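Side-chain contacts in collagen adhesin (Enterococcus faecalis, PDB 2OKM), which probably binds collagen as a cell-wall-anchored surface adhesin, this chain being its N2 collagen-binding subdomain: residues L24-N29 / I37-R42; F88-Y93 / F102-T107. All blocks are in the same frame, centred on the assembly; numbering follows the deposited sequence.

Overall arrangement
Both contacts span the same interior, between the two antiparallel sheets of an immunoglobulin-like β-sandwich, and their centres lie about 6 Å apart. Each pairs a strand of one sheet with a strand of the other. In contact 1, strand 19-26 faces strand 37-43; in contact 2, strand 87-92 faces strand 101-110. Strands 19-26 and 101-110 are neighbours in one sheet, strands 37-43 and 87-92 in the other, and probable backbone hydrogen bonds, V26 N to F102 O and I39 N to L90 O, run within the sheets. Along the chain both segments of contact 1 precede those of contact 2. Together they form adjoining parts of one continuous core in the collagen-binding subdomain.

Contact 1 of 2, residues L24-N29 / I37-R42; sequences LNVNLN and ISIADR
The branches of V26 and I37 are turned to meet end on across the core. V26 places CG1 opposite its backbone N (chi1 -172°), and I37 swings CG1 opposite its carbonyl carbon and carries the chain on fully extended (chi2 169°), so that its CD1 becomes the leading atom. The two side chains touch tip to tip, V26 CG1 lying 3.8 Å from I37 CD1. The second methyl of V26 serves the next inward-facing residue: V26 CG2 approaches I39 CD1 at 4.3 Å, a looser contact. One valine is thereby shared between two isoleucines, each methyl opposed by a different CD1.

Further along, L24 and D41 cross obliquely. L24 CD2 comes to 4.2 Å from D41 OD2, a van der Waals approach of a methyl to a buried carboxylate. The other oxygen, D41 OD1, accepts a hydrogen bond from N122 ND2, which gives this acidic group a polar partner at the end of an otherwise aliphatic patch. No hydrogen bond links the two segments, as expected for strands facing each other across a β-sandwich with axes 10.8 Å apart; they run nearly antiparallel, at 162°.

Neighbouring strands border the patch. F7 of strand 7-12 touches both V26 and I39, while Y106 of strand 101-110 touches L24 and D41. Backbone bonds pair V26 with F102 in one sheet and I37 with F92 of strand 87-92 in the other.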
# COMPACT_ATOMS: atom_id res chain seq x y z
N LEU A 24 2.78 -1.36 1.53
CA LEU A 24 2.69 -0.35 0.48
C LEU A 24 3.45 0.83 1.08
O LEU A 24 3.02 1.43 2.06
CB LEU A 24 1.23 0.03 0.22
CG LEU A 24 0.30 -1.14 -0.11
CD1 LEU A 24 -1.09 -0.58 -0.37
CD2 LEU A 24 0.80 -1.92 -1.32
N ASN A 25 4.61 1.15 0.50
CA ASN A 25 5.46 2.22 1.00
C ASN A 25 5.29 3.48 0.18
O ASN A 25 5.81 3.59 -0.92
CB ASN A 25 6.90 1.74 0.98
CG ASN A 25 7.11 0.54 1.88
OD1 ASN A 25 7.18 0.68 3.10
ND2 ASN A 25 7.17 -0.64 1.28
N VAL A 26 4.56 4.43 0.75
CA VAL A 26 4.23 5.66 0.06
C VAL A 26 4.94 6.93 0.52
O VAL A 26 4.84 7.33 1.68
CB VAL A 26 2.71 5.91 0.15
CG1 VAL A 26 2.30 7.09 -0.72
CG2 VAL A 26 1.96 4.64 -0.24
N ASN A 27 5.66 7.55 -0.41
CA ASN A 27 6.35 8.81 -0.16
C ASN A 27 7.23 8.80 1.10
O ASN A 27 7.15 9.70 1.93
CB ASN A 27 5.29 9.92 -0.07
CG ASN A 27 5.87 11.31 -0.15
OD1 ASN A 27 6.94 11.52 -0.73
ND2 ASN A 27 5.16 12.28 0.42
N LEU A 28 8.08 7.78 1.23
CA LEU A 28 8.94 7.68 2.40
C LEU A 28 9.88 8.87 2.57
O LEU A 28 10.28 9.20 3.69
CB LEU A 28 9.75 6.37 2.36
CG LEU A 28 9.06 5.12 2.93
CD1 LEU A 28 7.71 4.92 2.29
CD2 LEU A 28 9.95 3.91 2.73
N ASN A 29 10.22 9.54 1.47
CA ASN A 29 11.10 10.70 1.57
C ASN A 29 10.34 11.98 1.87
O ASN A 29 10.91 13.06 1.91
CB ASN A 29 11.94 10.86 0.30
CG ASN A 29 13.04 9.83 0.22
OD1 ASN A 29 12.92 8.83 -0.48
ND2 ASN A 29 14.13 10.06 0.96
N ILE A 37 -2.95 10.72 -4.43
CA ILE A 37 -2.12 9.59 -4.82
C ILE A 37 -3.15 8.47 -4.95
O ILE A 37 -3.88 8.19 -4.00
CB ILE A 37 -1.13 9.20 -3.71
CG1 ILE A 37 -0.20 10.38 -3.40
CG2 ILE A 37 -0.32 7.98 -4.15
CD1 ILE A 37 0.62 10.19 -2.14
N SER A 38 -3.21 7.84 -6.12
CA SER A 38 -4.19 6.78 -6.34
C SER A 38 -3.54 5.46 -6.72
O SER A 38 -2.82 5.39 -7.71
CB SER A 38 -5.17 7.20 -7.43
OG SER A 38 -5.82 8.41 -7.08
N ILE A 39 -3.81 4.43 -5.94
CA ILE A 39 -3.27 3.10 -6.19
C ILE A 39 -4.37 2.11 -6.56
O ILE A 39 -5.38 2.03 -5.87
CB ILE A 39 -2.55 2.54 -4.94
CG1 ILE A 39 -1.42 3.48 -4.52
CG2 ILE A 39 -2.03 1.14 -5.22
CD1 ILE A 39 -0.75 3.07 -3.22
N ALA A 40 -4.17 1.39 -7.66
CA ALA A 40 -5.11 0.36 -8.09
C ALA A 40 -4.33 -0.92 -7.84
O ALA A 40 -3.31 -1.17 -8.50
CB ALA A 40 -5.44 0.51 -9.57
N ASP A 41 -4.80 -1.73 -6.90
CA ASP A 41 -4.11 -2.96 -6.54
C ASP A 41 -4.86 -4.24 -6.91
O ASP A 41 -6.03 -4.39 -6.60
CB ASP A 41 -3.83 -2.95 -5.03
CG ASP A 41 -2.83 -4.00 -4.62
OD1 ASP A 41 -3.13 -5.20 -4.77
OD2 ASP A 41 -1.74 -3.62 -4.13
N ARG A 42 -4.16 -5.15 -7.59
CA ARG A 42 -4.73 -6.43 -8.00
C ARG A 42 -3.84 -7.54 -7.46
O ARG A 42 -2.74 -7.76 -7.96
CB ARG A 42 -4.80 -6.51 -9.53

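Contact 2 of 2, residues F88-Y93 / F102-T107; sequences FNLRFY and FIVRYT
F92 and F102 form the tighter of two aromatic pairs between the facing sheets of this immunoglobulin-like β-sandwich, the DE-variant fold of the MSCRAMM adhesins. From CB, the F92 side chain runs into the core past F102, the two sliding by each other in opposite directions. Beyond CG, F92 CD1 sits over the centre of the F102 ring, 3.6 Å above its plane. The next atom, F92 CE1, has moved toward the root of that ring and lies 3.6 Å from F102 CG; it also packs on F102 CB. F92 CZ, at the tip, meets V104 CG2 at 3.9 Å, with the methyl in the plane of the F92 ring, at its edge. The pair of phenylalanines is edge-to-face, but the planes are inclined at only 51°, well short of a perpendicular T. F72 adds another aromatic ring beside F92.

V104 CG2 is also approached by L90 CD2, at 4.2 Å, where the leucine and valine reach toward each other tip to tip. This methyl therefore links the phenylalanine pair to the middle of the interface.

At the other end, F88 and Y106 both hold CG between their own backbone N and carbonyl carbon (chi1 65° for F88). The two side chains come at each other from opposite directions, the edge of F88 toward the face of Y106 with the planes at 84°, a T-shaped pair. F54 contacts both, stacked on Y106 and edge-to-face with F88. The F88 edge meets the hydroxyl-bearing end of the Y106 ring: F88 CZ is 3.9 Å from Y106 CE2, and Y106 OH, hydrogen-bonded to K9 NZ, lies near the plane of the F88 ring, 3.8 Å from F88 CE2.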
# COMPACT_ATOMS: atom_id res chain seq x y z
N PHE A 88 -8.28 -3.93 -4.69
CA PHE A 88 -8.72 -2.72 -4.01
C PHE A 88 -8.07 -1.49 -4.60
O PHE A 88 -6.99 -1.57 -5.18
CB PHE A 88 -8.40 -2.80 -2.50
CG PHE A 88 -6.93 -2.85 -2.18
CD1 PHE A 88 -6.19 -1.68 -2.02
CD2 PHE A 88 -6.28 -4.07 -2.02
CE1 PHE A 88 -4.83 -1.72 -1.71
CE2 PHE A 88 -4.91 -4.13 -1.71
CZ PHE A 88 -4.19 -2.95 -1.55
N ASN A 89 -8.76 -0.37 -4.50
CA ASN A 89 -8.22 0.90 -4.97
C ASN A 89 -8.05 1.73 -3.71
O ASN A 89 -8.97 1.85 -2.91
CB ASN A 89 -9.18 1.59 -5.94
CG ASN A 89 -9.38 0.82 -7.22
OD1 ASN A 89 -8.47 0.15 -7.71
ND2 ASN A 89 -10.58 0.91 -7.79
N LEU A 90 -6.86 2.28 -3.53
CA LEU A 90 -6.58 3.09 -2.35
C LEU A 90 -6.11 4.48 -2.76
O LEU A 90 -5.16 4.62 -3.54
CB LEU A 90 -5.51 2.40 -1.49
CG LEU A 90 -5.03 3.11 -0.22
CD1 LEU A 90 -6.20 3.38 0.71
CD2 LEU A 90 -3.99 2.23 0.47
N ARG A 91 -6.78 5.50 -2.24
CA ARG A 91 -6.44 6.88 -2.55
C ARG A 91 -6.04 7.65 -1.30
O ARG A 91 -6.63 7.49 -0.24
CB ARG A 91 -7.64 7.56 -3.20
CG ARG A 91 -7.48 9.05 -3.39
CD ARG A 91 -8.69 9.62 -4.11
NE ARG A 91 -8.98 8.97 -5.39
CZ ARG A 91 -8.71 9.52 -6.58
NH1 ARG A 91 -8.14 10.71 -6.63
NH2 ARG A 91 -9.03 8.89 -7.71
N PHE A 92 -5.00 8.48 -1.44
CA PHE A 92 -4.51 9.34 -0.36
C PHE A 92 -4.79 10.75 -0.84
O PHE A 92 -4.31 11.16 -1.91
CB PHE A 92 -3.00 9.17 -0.17
CG PHE A 92 -2.58 7.78 0.20
CD1 PHE A 92 -2.38 7.44 1.53
CD2 PHE A 92 -2.39 6.81 -0.78
CE1 PHE A 92 -1.99 6.15 1.88
CE2 PHE A 92 -2.00 5.52 -0.44
CZ PHE A 92 -1.80 5.19 0.89
N TYR A 93 -5.57 11.51 -0.08
CA TYR A 93 -5.89 12.87 -0.47
C TYR A 93 -4.67 13.78 -0.40
O TYR A 93 -3.83 13.67 0.49
CB TYR A 93 -7.02 13.43 0.40
CG TYR A 93 -8.30 12.62 0.35
CD1 TYR A 93 -8.75 12.06 -0.85
CD2 TYR A 93 -9.08 12.43 1.49
CE1 TYR A 93 -9.94 11.34 -0.91
CE2 TYR A 93 -10.27 11.70 1.44
CZ TYR A 93 -10.70 11.16 0.24
OH TYR A 93 -11.87 10.44 0.19
N PHE A 102 3.50 7.18 4.19
CA PHE A 102 2.52 6.20 4.64
C PHE A 102 3.05 4.79 4.39
O PHE A 102 3.46 4.48 3.28
CB PHE A 102 1.21 6.30 3.85
CG PHE A 102 0.55 7.65 3.91
CD1 PHE A 102 -0.53 7.87 4.76
CD2 PHE A 102 0.98 8.69 3.09
CE1 PHE A 102 -1.17 9.11 4.80
CE2 PHE A 102 0.35 9.93 3.12
CZ PHE A 102 -0.73 10.14 3.98
N ILE A 103 3.07 3.96 5.42
CA ILE A 103 3.45 2.57 5.21
C ILE A 103 2.15 1.84 5.53
O ILE A 103 1.68 1.85 6.67
CB ILE A 103 4.58 2.09 6.13
CG1 ILE A 103 5.89 2.77 5.72
CG2 ILE A 103 4.73 0.57 6.02
CD1 ILE A 103 7.07 2.43 6.59
N VAL A 104 1.56 1.25 4.51
CA VAL A 104 0.30 0.54 4.66
C VAL A 104 0.60 -0.93 4.83
O VAL A 104 1.23 -1.54 3.97
CB VAL A 104 -0.62 0.72 3.43
CG1 VAL A 104 -1.99 0.12 3.70
CG2 VAL A 104 -0.74 2.20 3.09
N ARG A 105 0.17 -1.49 5.95
CA ARG A 105 0.38 -2.90 6.23
C ARG A 105 -0.95 -3.64 6.16
O ARG A 105 -1.96 -3.17 6.67
CB ARG A 105 0.97 -3.09 7.63
CG ARG A 105 2.41 -2.62 7.81
CD ARG A 105 2.87 -2.84 9.25
NE ARG A 105 4.30 -2.60 9.44
CZ ARG A 105 4.86 -1.40 9.49
NH1 ARG A 105 4.12 -0.31 9.38
NH2 ARG A 105 6.18 -1.30 9.65
N TYR A 106 -0.94 -4.79 5.50
CA TYR A 106 -2.13 -5.63 5.42
C TYR A 106 -1.68 -7.04 5.13
O TYR A 106 -0.56 -7.26 4.66
CB TYR A 106 -3.11 -5.13 4.35
CG TYR A 106 -2.65 -5.26 2.92
CD1 TYR A 106 -2.90 -6.42 2.18
CD2 TYR A 106 -1.98 -4.20 2.29
CE1 TYR A 106 -2.49 -6.53 0.86
CE2 TYR A 106 -1.56 -4.30 0.97
CZ TYR A 106 -1.82 -5.46 0.26
OH TYR A 106 -1.41 -5.57 -1.05
N THR A 107 -2.54 -8.01 5.41
CA THR A 107 -2.19 -9.40 5.17
C THR A 107 -3.19 -10.08 4.26
O THR A 107 -4.29 -9.58 4.03
CB THR A 107 -2.15 -10.21 6.47
OG1 THR A 107 -3.39 -10.05 7.17
CG2 THR A 107 -1.01 -9.75 7.36